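Local coordinates for protein coclaurine N-methyltransferase (Coptis japonica, PDB 6GKV) that catalyses N-methylation of coclaurine and related tetrahydroisoquinolines with S-adenosyl-L-methionine in alkaloid biosynthesis, at residues A[65-70]-A[179-184]; A[72-77]-A[249-254]; A[235-240]-A[331-336]. All coordinates share one frame; numbering follows the deposited sequence.

Interaction 1. Residues A[65-70]-A[179-184]. With SAH (S-adenosyl-L-homocysteine), chain C.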
loop_
_atom_site.group_PDB
_atom_site.type_symbol
_atom_site.label_atom_id
_atom_site.label_comp_id
_atom_site.label_asym_id
_atom_site.label_seq_id
_atom_site.Cartn_x
_atom_site.Cartn_y
_atom_site.Cartn_z
ATOM N N THR A 65 -17.428 7.875 15.781
ATOM C CA THR A 65 -18.177 9.058 16.191
ATOM C C THR A 65 -19.552 9.034 15.526
ATOM O O THR A 65 -19.776 8.273 14.570
ATOM C CB THR A 65 -17.445 10.370 15.830
ATOM O OG1 THR A 65 -17.388 10.525 14.406
ATOM C CG2 THR A 65 -16.036 10.366 16.399
ATOM N N GLU A 66 -20.460 9.862 16.046
ATOM C CA GLU A 66 -21.827 9.989 15.530
ATOM C C GLU A 66 -22.524 8.636 15.369
ATOM O O GLU A 66 -23.174 8.402 14.355
ATOM C CB GLU A 66 -21.824 10.724 14.183
ATOM C CG GLU A 66 -20.987 12.002 14.146
ATOM C CD GLU A 66 -21.579 13.124 14.986
ATOM O OE1 GLU A 66 -22.787 13.063 15.293
ATOM O OE2 GLU A 66 -20.833 14.064 15.343
ATOM N N VAL A 67 -22.403 7.765 16.372
ATOM C CA VAL A 67 -22.796 6.356 16.238
ATOM C C VAL A 67 -24.306 6.117 16.181
ATOM O O VAL A 67 -24.794 5.396 15.312
ATOM C CB VAL A 67 -22.229 5.520 17.396
ATOM C CG1 VAL A 67 -22.518 4.037 17.179
ATOM C CG2 VAL A 67 -20.743 5.786 17.555
ATOM N N GLU A 68 -25.042 6.705 17.117
ATOM C CA GLU A 68 -26.485 6.467 17.181
ATOM C C GLU A 68 -27.269 7.458 16.309
ATOM O O GLU A 68 -28.399 7.156 15.915
ATOM C CB GLU A 68 -27.000 6.506 18.629
ATOM C CG GLU A 68 -26.814 5.171 19.372
ATOM C CD GLU A 68 -27.667 4.033 18.803
ATOM O OE1 GLU A 68 -28.610 4.307 18.024
ATOM O OE2 GLU A 68 -27.365 2.859 19.110
ATOM N N THR A 69 -26.684 8.618 15.996
ATOM C CA THR A 69 -27.255 9.505 14.975
ATOM C C THR A 69 -26.893 9.028 13.542
ATOM O O THR A 69 -27.388 9.591 12.557
ATOM C CB THR A 69 -26.810 10.983 15.163
ATOM O OG1 THR A 69 -25.405 11.053 15.422
ATOM C CG2 THR A 69 -27.572 11.670 16.315
ATOM N N LEU A 70 -26.029 8.009 13.434
ATOM C CA LEU A 70 -25.821 7.293 12.172
ATOM C C LEU A 70 -26.860 6.179 12.031
ATOM O O LEU A 70 -27.379 5.949 10.937
ATOM C CB LEU A 70 -24.398 6.710 12.076
ATOM C CG LEU A 70 -24.029 5.698 10.974
ATOM C CD1 LEU A 70 -24.428 6.187 9.579
ATOM C CD2 LEU A 70 -22.538 5.358 11.032
ATOM N N LEU A 179 -27.688 -7.803 19.221
ATOM C CA LEU A 179 -27.819 -6.355 19.081
ATOM C C LEU A 179 -26.786 -5.610 19.938
ATOM O O LEU A 179 -26.879 -5.604 21.169
ATOM C CB LEU A 179 -29.234 -5.913 19.440
ATOM C CG LEU A 179 -29.678 -4.519 18.987
ATOM C CD1 LEU A 179 -30.047 -4.486 17.500
ATOM C CD2 LEU A 179 -30.828 -4.073 19.852
ATOM N N ALA A 180 -25.803 -4.984 19.284
ATOM C CA ALA A 180 -24.679 -4.348 19.985
ATOM C C ALA A 180 -24.047 -3.194 19.214
ATOM O O ALA A 180 -24.025 -3.200 17.986
ATOM C CB ALA A 180 -23.604 -5.385 20.299
ATOM N N ASP A 181 -23.533 -2.206 19.944
ATOM C CA ASP A 181 -22.691 -1.177 19.350
ATOM C C ASP A 181 -21.285 -1.772 19.279
ATOM O O ASP A 181 -20.672 -2.071 20.301
ATOM C CB ASP A 181 -22.725 0.126 20.162
ATOM C CG ASP A 181 -21.825 1.223 19.580
ATOM O OD1 ASP A 181 -21.522 1.198 18.370
ATOM O OD2 ASP A 181 -21.421 2.130 20.335
ATOM N N ILE A 182 -20.791 -1.983 18.066
ATOM C CA ILE A 182 -19.494 -2.612 17.883
ATOM C C ILE A 182 -18.397 -1.696 18.434
ATOM O O ILE A 182 -17.345 -2.170 18.873
ATOM C CB ILE A 182 -19.271 -2.958 16.395
ATOM C CG1 ILE A 182 -20.347 -3.951 15.951
ATOM C CG2 ILE A 182 -17.876 -3.544 16.153
ATOM C CD1 ILE A 182 -20.315 -4.301 14.474
ATOM N N THR A 183 -18.667 -0.392 18.440
ATOM C CA THR A 183 -17.778 0.604 19.047
ATOM C C THR A 183 -17.455 0.284 20.512
ATOM O O THR A 183 -16.337 0.492 20.978
ATOM C CB THR A 183 -18.409 2.009 18.968
ATOM O OG1 THR A 183 -18.452 2.421 17.602
ATOM C CG2 THR A 183 -17.620 3.031 19.781
ATOM N N THR A 184 -18.444 -0.227 21.235
ATOM C CA THR A 184 -18.280 -0.475 22.663
ATOM C C THR A 184 -18.476 -1.932 23.058
ATOM O O THR A 184 -18.345 -2.273 24.233
ATOM C CB THR A 184 -19.270 0.363 23.512
ATOM O OG1 THR A 184 -20.599 0.199 23.005
ATOM C CG2 THR A 184 -18.900 1.831 23.493
HETATM N N SAH C . -22.926 -5.519 5.825
HETATM C CA SAH C . -24.269 -5.281 5.316
HETATM C CB SAH C . -24.626 -3.803 5.391
HETATM C CG SAH C . -23.471 -2.827 5.184
HETATM S SD SAH C . -23.988 -1.123 5.532
HETATM C C SAH C . -24.422 -5.762 3.881
HETATM O O SAH C . -23.401 -5.992 3.232
HETATM O OXT SAH C . -25.539 -5.919 3.358
HETATM C "C5'" SAH C . -23.132 -1.063 7.131
HETATM C "C4'" SAH C . -23.719 -1.988 8.204
HETATM O "O4'" SAH C . -23.016 -1.836 9.427
HETATM C "C3'" SAH C . -25.182 -1.688 8.505
HETATM O "O3'" SAH C . -25.847 -2.899 8.762
HETATM C "C2'" SAH C . -25.170 -0.906 9.794
HETATM O "O2'" SAH C . -26.339 -1.205 10.516
HETATM C "C1'" SAH C . -23.904 -1.437 10.464
HETATM N N9 SAH C . -23.265 -0.458 11.373
HETATM C C8 SAH C . -22.898 0.845 11.111
HETATM N N7 SAH C . -22.346 1.371 12.235
HETATM C C5 SAH C . -22.357 0.423 13.213
HETATM C C6 SAH C . -21.933 0.417 14.547
HETATM N N6 SAH C . -21.383 1.500 15.102
HETATM N N1 SAH C . -22.092 -0.732 15.301
HETATM C C2 SAH C . -22.670 -1.858 14.742
HETATM N N3 SAH C . -23.085 -1.847 13.425
HETATM C C4 SAH C . -22.934 -0.725 12.679
#

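Interaction 2. Residues A[72-77]-A[249-254]. With SAH (S-adenosyl-L-homocysteine), chain C; F2W (6,7-dimethoxy-2-methyl-1,2,3,4-tetrahydroisoquinolin-2-ium), chain D.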
loop_
_atom_site.group_PDB
_atom_site.type_symbol
_atom_site.label_atom_id
_atom_site.label_comp_id
_atom_site.label_asym_id
_atom_site.label_seq_id
_atom_site.Cartn_x
_atom_site.Cartn_y
_atom_site.Cartn_z
ATOM N N SER A 72 -29.739 6.342 13.158
ATOM C CA SER A 72 -31.060 6.966 13.072
ATOM C C SER A 72 -31.390 7.497 11.679
ATOM O O SER A 72 -32.488 7.249 11.172
ATOM C CB SER A 72 -31.191 8.105 14.090
ATOM O OG SER A 72 -31.772 7.657 15.301
ATOM N N GLN A 73 -30.463 8.242 11.075
ATOM C CA GLN A 73 -30.711 8.823 9.757
ATOM C C GLN A 73 -30.682 7.734 8.693
ATOM O O GLN A 73 -31.405 7.789 7.694
ATOM C CB GLN A 73 -29.689 9.922 9.430
ATOM C CG GLN A 73 -29.890 11.210 10.222
ATOM C CD GLN A 73 -29.114 12.391 9.658
ATOM O OE1 GLN A 73 -29.277 12.769 8.493
ATOM N NE2 GLN A 73 -28.260 12.975 10.485
ATOM N N LEU A 74 -29.848 6.736 8.949
ATOM C CA LEU A 74 -29.580 5.644 8.027
ATOM C C LEU A 74 -29.678 4.347 8.831
ATOM O O LEU A 74 -29.693 4.405 10.057
ATOM C CB LEU A 74 -28.195 5.829 7.406
ATOM C CG LEU A 74 -27.790 5.149 6.106
ATOM C CD1 LEU A 74 -28.804 5.416 4.997
ATOM C CD2 LEU A 74 -26.421 5.682 5.732
ATOM N N TYR A 75 -29.787 3.196 8.165
ATOM C CA TYR A 75 -29.703 1.879 8.836
ATOM C C TYR A 75 -30.866 1.496 9.790
ATOM O O TYR A 75 -30.849 0.409 10.382
ATOM C CB TYR A 75 -28.366 1.784 9.595
ATOM C CG TYR A 75 -27.173 1.905 8.677
ATOM C CD1 TYR A 75 -27.190 1.302 7.422
ATOM C CD2 TYR A 75 -26.056 2.649 9.038
ATOM C CE1 TYR A 75 -26.129 1.407 6.565
ATOM C CE2 TYR A 75 -24.982 2.766 8.177
ATOM C CZ TYR A 75 -25.026 2.135 6.936
ATOM O OH TYR A 75 -23.969 2.223 6.050
ATOM N N GLU A 76 -31.858 2.378 9.944
ATOM C CA GLU A 76 -33.139 2.008 10.560
ATOM C C GLU A 76 -34.237 2.134 9.509
ATOM O O GLU A 76 -35.261 2.780 9.728
ATOM C CB GLU A 76 -33.476 2.884 11.777
ATOM C CG GLU A 76 -32.907 2.408 13.117
ATOM C CD GLU A 76 -33.308 0.994 13.487
ATOM O OE1 GLU A 76 -34.379 0.517 13.058
ATOM O OE2 GLU A 76 -32.540 0.357 14.225
ATOM N N ILE A 77 -34.006 1.518 8.358
ATOM C CA ILE A 77 -34.900 1.650 7.223
ATOM C C ILE A 77 -35.938 0.542 7.222
ATOM O O ILE A 77 -35.590 -0.620 7.409
ATOM C CB ILE A 77 -34.118 1.611 5.894
ATOM C CG1 ILE A 77 -32.860 2.499 5.980
ATOM C CG2 ILE A 77 -35.047 1.967 4.724
ATOM C CD1 ILE A 77 -33.145 3.968 6.385
ATOM N N TYR A 249 -24.439 15.532 0.463
ATOM C CA TYR A 249 -25.713 15.233 -0.197
ATOM C C TYR A 249 -26.379 13.966 0.352
ATOM O O TYR A 249 -27.564 13.975 0.617
ATOM C CB TYR A 249 -25.452 15.095 -1.697
ATOM C CG TYR A 249 -26.580 14.781 -2.678
ATOM C CD1 TYR A 249 -27.862 15.367 -2.590
ATOM C CD2 TYR A 249 -26.310 13.980 -3.784
ATOM C CE1 TYR A 249 -28.849 15.089 -3.569
ATOM C CE2 TYR A 249 -27.265 13.704 -4.746
ATOM C CZ TYR A 249 -28.525 14.255 -4.652
ATOM O OH TYR A 249 -29.420 13.932 -5.661
ATOM N N VAL A 250 -25.618 12.886 0.529
ATOM C CA VAL A 250 -26.200 11.573 0.845
ATOM C C VAL A 250 -25.986 11.126 2.300
ATOM O O VAL A 250 -26.939 10.734 2.984
ATOM C CB VAL A 250 -25.629 10.496 -0.092
ATOM C CG1 VAL A 250 -25.881 9.115 0.453
ATOM C CG2 VAL A 250 -26.244 10.630 -1.461
ATOM N N PHE A 251 -24.737 11.174 2.756
ATOM C CA PHE A 251 -24.371 10.750 4.100
ATOM C C PHE A 251 -24.232 11.948 5.035
ATOM O O PHE A 251 -23.625 12.951 4.663
ATOM C CB PHE A 251 -23.058 9.964 4.087
ATOM C CG PHE A 251 -23.094 8.736 3.222
ATOM C CD1 PHE A 251 -22.748 8.807 1.872
ATOM C CD2 PHE A 251 -23.488 7.515 3.753
ATOM C CE1 PHE A 251 -22.799 7.686 1.077
ATOM C CE2 PHE A 251 -23.531 6.382 2.957
ATOM C CZ PHE A 251 -23.190 6.467 1.619
ATOM N N PRO A 252 -24.799 11.844 6.251
ATOM C CA PRO A 252 -24.652 12.914 7.252
ATOM C C PRO A 252 -23.178 13.259 7.547
ATOM O O PRO A 252 -22.283 12.411 7.424
ATOM C CB PRO A 252 -25.352 12.341 8.496
ATOM C CG PRO A 252 -25.565 10.858 8.216
ATOM C CD PRO A 252 -25.657 10.739 6.728
ATOM N N ALA A 253 -22.932 14.508 7.917
ATOM C CA ALA A 253 -21.572 14.977 8.133
ATOM C C ALA A 253 -20.843 14.150 9.191
ATOM O O ALA A 253 -21.440 13.737 10.199
ATOM C CB ALA A 253 -21.582 16.446 8.528
ATOM N N GLY A 254 -19.556 13.905 8.941
ATOM C CA GLY A 254 -18.719 13.143 9.851
ATOM C C GLY A 254 -19.098 11.692 10.106
ATOM O O GLY A 254 -18.752 11.152 11.161
HETATM N N SAH C . -22.926 -5.519 5.825
HETATM C CA SAH C . -24.269 -5.281 5.316
HETATM C CB SAH C . -24.626 -3.803 5.391
HETATM C CG SAH C . -23.471 -2.827 5.184
HETATM S SD SAH C . -23.988 -1.123 5.532
HETATM C C SAH C . -24.422 -5.762 3.881
HETATM O O SAH C . -23.401 -5.992 3.232
HETATM O OXT SAH C . -25.539 -5.919 3.358
HETATM C "C5'" SAH C . -23.132 -1.063 7.131
HETATM C "C4'" SAH C . -23.719 -1.988 8.204
HETATM O "O4'" SAH C . -23.016 -1.836 9.427
HETATM C "C3'" SAH C . -25.182 -1.688 8.505
HETATM O "O3'" SAH C . -25.847 -2.899 8.762
HETATM C "C2'" SAH C . -25.170 -0.906 9.794
HETATM O "O2'" SAH C . -26.339 -1.205 10.516
HETATM C "C1'" SAH C . -23.904 -1.437 10.464
HETATM N N9 SAH C . -23.265 -0.458 11.373
HETATM C C8 SAH C . -22.898 0.845 11.111
HETATM N N7 SAH C . -22.346 1.371 12.235
HETATM C C5 SAH C . -22.357 0.423 13.213
HETATM C C6 SAH C . -21.933 0.417 14.547
HETATM N N6 SAH C . -21.383 1.500 15.102
HETATM N N1 SAH C . -22.092 -0.732 15.301
HETATM C C2 SAH C . -22.670 -1.858 14.742
HETATM N N3 SAH C . -23.085 -1.847 13.425
HETATM C C4 SAH C . -22.934 -0.725 12.679
HETATM C CAM F2W D . -23.966 5.087 -2.734
HETATM O OAK F2W D . -22.652 5.515 -2.308
HETATM C CAB F2W D . -22.223 4.751 -1.252
HETATM C CAA F2W D . -22.961 3.685 -0.724
HETATM C CAF F2W D . -22.432 2.987 0.359
HETATM C CAJ F2W D . -23.070 1.896 0.923
HETATM C CAI F2W D . -22.706 1.526 2.397
HETATM N NAH F2W D . -21.254 1.287 2.364
HETATM C CAO F2W D . -20.925 1.215 3.801
HETATM C CAG F2W D . -20.800 2.620 1.961
HETATM C CAE F2W D . -21.186 3.285 0.840
HETATM C CAD F2W D . -20.466 4.366 0.336
HETATM C CAC F2W D . -20.975 5.070 -0.740
HETATM O OAL F2W D . -20.358 6.144 -1.324
HETATM C CAN F2W D . -19.056 6.540 -0.852
#

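Interaction 3. Residues A[235-240]-A[331-336]. With F2W (6,7-dimethoxy-2-methyl-1,2,3,4-tetrahydroisoquinolin-2-ium), chain D.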
loop_
_atom_site.group_PDB
_atom_site.type_symbol
_atom_site.label_atom_id
_atom_site.label_comp_id
_atom_site.label_asym_id
_atom_site.label_seq_id
_atom_site.Cartn_x
_atom_site.Cartn_y
_atom_site.Cartn_z
ATOM N N TYR A 235 -9.591 9.855 2.512
ATOM C CA TYR A 235 -10.119 11.098 3.086
ATOM C C TYR A 235 -11.397 10.959 3.896
ATOM O O TYR A 235 -12.279 10.133 3.596
ATOM C CB TYR A 235 -10.342 12.143 1.981
ATOM C CG TYR A 235 -11.247 11.724 0.828
ATOM C CD1 TYR A 235 -10.829 10.795 -0.117
ATOM C CD2 TYR A 235 -12.502 12.301 0.661
ATOM C CE1 TYR A 235 -11.647 10.427 -1.185
ATOM C CE2 TYR A 235 -13.323 11.942 -0.393
ATOM C CZ TYR A 235 -12.883 11.008 -1.320
ATOM O OH TYR A 235 -13.685 10.650 -2.371
ATOM N N HIS A 236 -11.466 11.764 4.954
ATOM C CA HIS A 236 -12.725 12.021 5.659
ATOM C C HIS A 236 -13.746 12.523 4.637
ATOM O O HIS A 236 -13.402 13.368 3.797
ATOM C CB HIS A 236 -12.560 13.079 6.758
ATOM C CG HIS A 236 -11.784 12.632 7.960
ATOM N ND1 HIS A 236 -12.326 11.821 8.939
ATOM C CD2 HIS A 236 -10.537 12.950 8.388
ATOM C CE1 HIS A 236 -11.435 11.629 9.895
ATOM N NE2 HIS A 236 -10.338 12.304 9.586
ATOM N N TYR A 237 -14.984 12.026 4.673
ATOM C CA TYR A 237 -15.980 12.578 3.743
ATOM C C TYR A 237 -16.508 13.890 4.331
ATOM O O TYR A 237 -17.581 13.930 4.916
ATOM C CB TYR A 237 -17.104 11.552 3.410
ATOM C CG TYR A 237 -17.445 11.636 1.927
ATOM C CD1 TYR A 237 -16.423 11.911 1.039
ATOM C CD2 TYR A 237 -18.732 11.400 1.398
ATOM C CE1 TYR A 237 -16.627 12.035 -0.287
ATOM C CE2 TYR A 237 -18.943 11.490 -0.011
ATOM C CZ TYR A 237 -17.875 11.818 -0.829
ATOM O OH TYR A 237 -17.951 11.960 -2.202
ATOM N N GLU A 238 -15.684 14.939 4.199
ATOM C CA GLU A 238 -16.004 16.326 4.575
ATOM C C GLU A 238 -15.874 17.221 3.342
ATOM O O GLU A 238 -15.012 16.982 2.517
ATOM C CB GLU A 238 -15.065 16.859 5.667
ATOM C CG GLU A 238 -14.829 15.944 6.855
ATOM C CD GLU A 238 -13.624 16.364 7.707
ATOM O OE1 GLU A 238 -12.830 17.220 7.253
ATOM O OE2 GLU A 238 -13.471 15.830 8.833
ATOM N N PRO A 239 -16.708 18.275 3.224
ATOM C CA PRO A 239 -16.720 19.111 2.003
ATOM C C PRO A 239 -15.347 19.674 1.594
ATOM O O PRO A 239 -14.585 20.085 2.472
ATOM C CB PRO A 239 -17.678 20.256 2.379
ATOM C CG PRO A 239 -18.571 19.656 3.415
ATOM C CD PRO A 239 -17.712 18.720 4.212
ATOM N N LEU A 240 -15.052 19.686 0.289
ATOM C CA LEU A 240 -13.827 20.308 -0.222
ATOM C C LEU A 240 -13.787 21.753 0.181
ATOM O O LEU A 240 -12.861 22.227 0.840
ATOM C CB LEU A 240 -13.748 20.244 -1.741
ATOM C CG LEU A 240 -13.603 18.897 -2.406
ATOM C CD1 LEU A 240 -13.853 19.031 -3.886
ATOM C CD2 LEU A 240 -12.217 18.486 -2.154
ATOM N N MET A 331 -23.851 5.566 -8.483
ATOM C CA MET A 331 -23.604 5.333 -9.908
ATOM C C MET A 331 -22.425 6.130 -10.468
ATOM O O MET A 331 -21.526 5.581 -11.077
ATOM C CB MET A 331 -24.840 5.666 -10.730
ATOM C CG MET A 331 -25.723 4.484 -11.011
ATOM S SD MET A 331 -27.152 4.989 -11.981
ATOM C CE MET A 331 -26.376 5.465 -13.498
ATOM N N GLU A 332 -22.444 7.432 -10.263
ATOM C CA GLU A 332 -21.469 8.283 -10.904
ATOM C C GLU A 332 -20.119 8.212 -10.220
ATOM O O GLU A 332 -19.092 8.352 -10.869
ATOM C CB GLU A 332 -21.955 9.732 -10.924
ATOM C CG GLU A 332 -23.156 9.990 -11.810
ATOM C CD GLU A 332 -22.969 9.496 -13.215
ATOM O OE1 GLU A 332 -22.007 9.951 -13.883
ATOM O OE2 GLU A 332 -23.792 8.656 -13.655
ATOM N N MET A 333 -20.115 8.031 -8.905
ATOM C CA MET A 333 -18.870 8.071 -8.171
ATOM C C MET A 333 -18.040 6.830 -8.495
ATOM O O MET A 333 -16.880 6.920 -8.879
ATOM C CB MET A 333 -19.138 8.177 -6.674
ATOM C CG MET A 333 -17.966 7.780 -5.856
ATOM S SD MET A 333 -18.162 7.810 -4.097
ATOM C CE MET A 333 -17.711 9.448 -3.891
ATOM N N PHE A 334 -18.658 5.667 -8.359
ATOM C CA PHE A 334 -17.967 4.425 -8.599
ATOM C C PHE A 334 -17.784 4.094 -10.072
ATOM O O PHE A 334 -16.832 3.422 -10.428
ATOM C CB PHE A 334 -18.695 3.316 -7.868
ATOM C CG PHE A 334 -18.498 3.405 -6.401
ATOM C CD1 PHE A 334 -19.353 4.187 -5.618
ATOM C CD2 PHE A 334 -17.397 2.794 -5.804
ATOM C CE1 PHE A 334 -19.143 4.321 -4.261
ATOM C CE2 PHE A 334 -17.177 2.927 -4.439
ATOM C CZ PHE A 334 -18.048 3.683 -3.673
ATOM N N GLY A 335 -18.673 4.572 -10.932
ATOM C CA GLY A 335 -18.520 4.336 -12.361
ATOM C C GLY A 335 -17.599 5.341 -13.026
ATOM O O GLY A 335 -17.293 5.196 -14.206
ATOM N N TYR A 336 -17.144 6.349 -12.275
ATOM C CA TYR A 336 -16.271 7.393 -12.822
ATOM C C TYR A 336 -15.036 6.799 -13.503
ATOM O O TYR A 336 -14.463 5.795 -13.015
ATOM C CB TYR A 336 -15.840 8.369 -11.719
ATOM C CG TYR A 336 -15.378 9.713 -12.253
ATOM C CD1 TYR A 336 -16.305 10.686 -12.613
ATOM C CD2 TYR A 336 -14.023 10.011 -12.411
ATOM C CE1 TYR A 336 -15.902 11.904 -13.104
ATOM C CE2 TYR A 336 -13.608 11.256 -12.902
ATOM C CZ TYR A 336 -14.564 12.186 -13.248
ATOM O OH TYR A 336 -14.187 13.417 -13.732
HETATM C CAM F2W D . -23.966 5.087 -2.734
HETATM O OAK F2W D . -22.652 5.515 -2.308
HETATM C CAB F2W D . -22.223 4.751 -1.252
HETATM C CAA F2W D . -22.961 3.685 -0.724
HETATM C CAF F2W D . -22.432 2.987 0.359
HETATM C CAJ F2W D . -23.070 1.896 0.923
HETATM C CAI F2W D . -22.706 1.526 2.397
HETATM N NAH F2W D . -21.254 1.287 2.364
HETATM C CAO F2W D . -20.925 1.215 3.801
HETATM C CAG F2W D . -20.800 2.620 1.961
HETATM C CAE F2W D . -21.186 3.285 0.840
HETATM C CAD F2W D . -20.466 4.366 0.336
HETATM C CAC F2W D . -20.975 5.070 -0.740
HETATM O OAL F2W D . -20.358 6.144 -1.324
HETATM C CAN F2W D . -19.056 6.540 -0.852
#

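Interaction 1. Residues A[65-70]-A[179-184]
Val67 and Asp181 approach from opposite directions, methyl against carboxylate. Val67 CG1 lies 3.2 Å from Asp181 OD1, a close apolar-to-polar meeting. The same methyl reaches the exocyclic amine of the cofactor product, with Val67 CG1 3.5 Å from SAH N6. The other branch, CG2, turns to Thr183 and stops 4.1 Å from its OG1.

The carboxylate of Asp181 stands anti to the backbone N (chi1 179°). This brings OD1 to the adenine, where it accepts a hydrogen bond from SAH N6 at 3.3 Å, with an N-H...O angle of 152°. OD1 also takes a weak bond from Thr183 N, and OD2 a weak one from Thr184 OG1.

This loop follows strand 176-179 of a Rossmann-like methyltransferase sheet. In such folds an acidic residue at this sheet edge commonly reads the adenine amine. The next residue reads the ring itself: Ile182 N donates a weak but fairly straight bond to SAH N1 (166°). Ile182 CG1 and CD1 come over one face of the adenine at its C2 rim, CD1 3.4 Å from SAH C2. Outside the contact, Lys212 NZ is hydrogen-bonded to Ile182 O.

Interaction 2. Residues A[72-77]-A[249-254]
Next to the Leu74-Phe251 contact, the hydroxyl Tyr75 OH is hydrogen-bonded to His202 NE2. It also faces both bound molecules. Tyr75 OH is 3.4 Å from the sulfur SAH SD and 3.9 Å from F2W CAO, the methyl on the ring nitrogen. F2W CAO is probably the methyl that the sulfur gave up, as this is a complex of methylated amine and SAH.

Tyr75 is sandwiched. SAH C2' of the ribose sits over the centre of one ring face, and Leu74 CG over the centre of the opposite face. Leu74 in turn connects the two segments. Its CG stands anti to the backbone N (chi1 -160°), and Leu74 CD2 comes within 4.0 Å of Phe251 CD2. The two side chains meet at a slant.

Segment 72-77 borders the cofactor site of the Rossmann-like methyltransferase fold, and 249-254 borders the F2W pocket next to it. Phe251 contributes a wall of that pocket. Its far edge points at the aromatic part of F2W, with Phe251 CZ 3.5 Å from F2W CAB, which lies near the phenyl plane. Val250 CG1 covers one face of the phenyl ring, offset toward the rim.

Nearer the surface, Gln73 runs alongside Pro252 in the opposite direction. Its chain is extended beyond CG, and Gln73 NE2 approaches Pro252 CB to 3.6 Å. This is van der Waals contact of an amide with a proline ring. Pro252 O is hydrogen-bonded to Thr255 OG1.

Interaction 3. Residues A[235-240]-A[331-336]
Tyr235 begins the contact from short strand 235-236. Its hydroxyl only brushes the second segment, with Tyr235 OH 4.5 Å from Met333 CE. The polar need of this hydroxyl is met elsewhere, by a hydrogen bond with Trp342 NE1. Tyr235 CD2 also lies in plane at the edge of the Tyr237 ring.

Tyr237 follows, at the centre of an inverse gamma turn where the chain leaves the strand. Its side chain comes from the direction opposite to Met333, and Tyr237 OH lies 3.0 Å from Met333 CE. That is close for a methyl and an oxygen. The ring carbon Tyr237 CZ is at 3.9 Å from the same methyl.

Met333 projects from helix 313-335. Its straight chi1 and chi2 carry SD to the ligand, and the bend at chi3 (-88°) turns CE to Tyr237. Met333 SD is 3.6 Å from F2W CAN, a methoxy methyl. Beside it, Phe334 presents its edge to the same methoxy group, with CE1 3.7 Å from F2W OAL.

With an alanine in place of Met333, the Tyr237 hydroxyl and the methoxy methyl would probably lose their shared neighbour and a gap would open between them. The contact is mainly dispersive: a flexible thioether fits between a phenol and a ligand methoxy, which suits the methoxylated aromatic end of F2W.

The three contacts follow the active site from cofactor to substrate. Interaction 1 is partly buried at the adenine end, and its polar bonds go to the base rather than between the segments. Interaction 2 is mixed, with a buried aliphatic and aromatic part and a rim at the surface. It touches interaction 1 through Leu70 CD1 and Tyr75 CE2, and both reach SAH. Interaction 3 is wholly buried and mostly apolar, apart from the Tyr237 hydroxyl. Interactions 2 and 3 both reach F2W without touching each other. The loop between strands 235-236 and 257-258 relates these two, while helix 313-335 supplies one segment of interaction 3 and also packs on side chains of interaction 2.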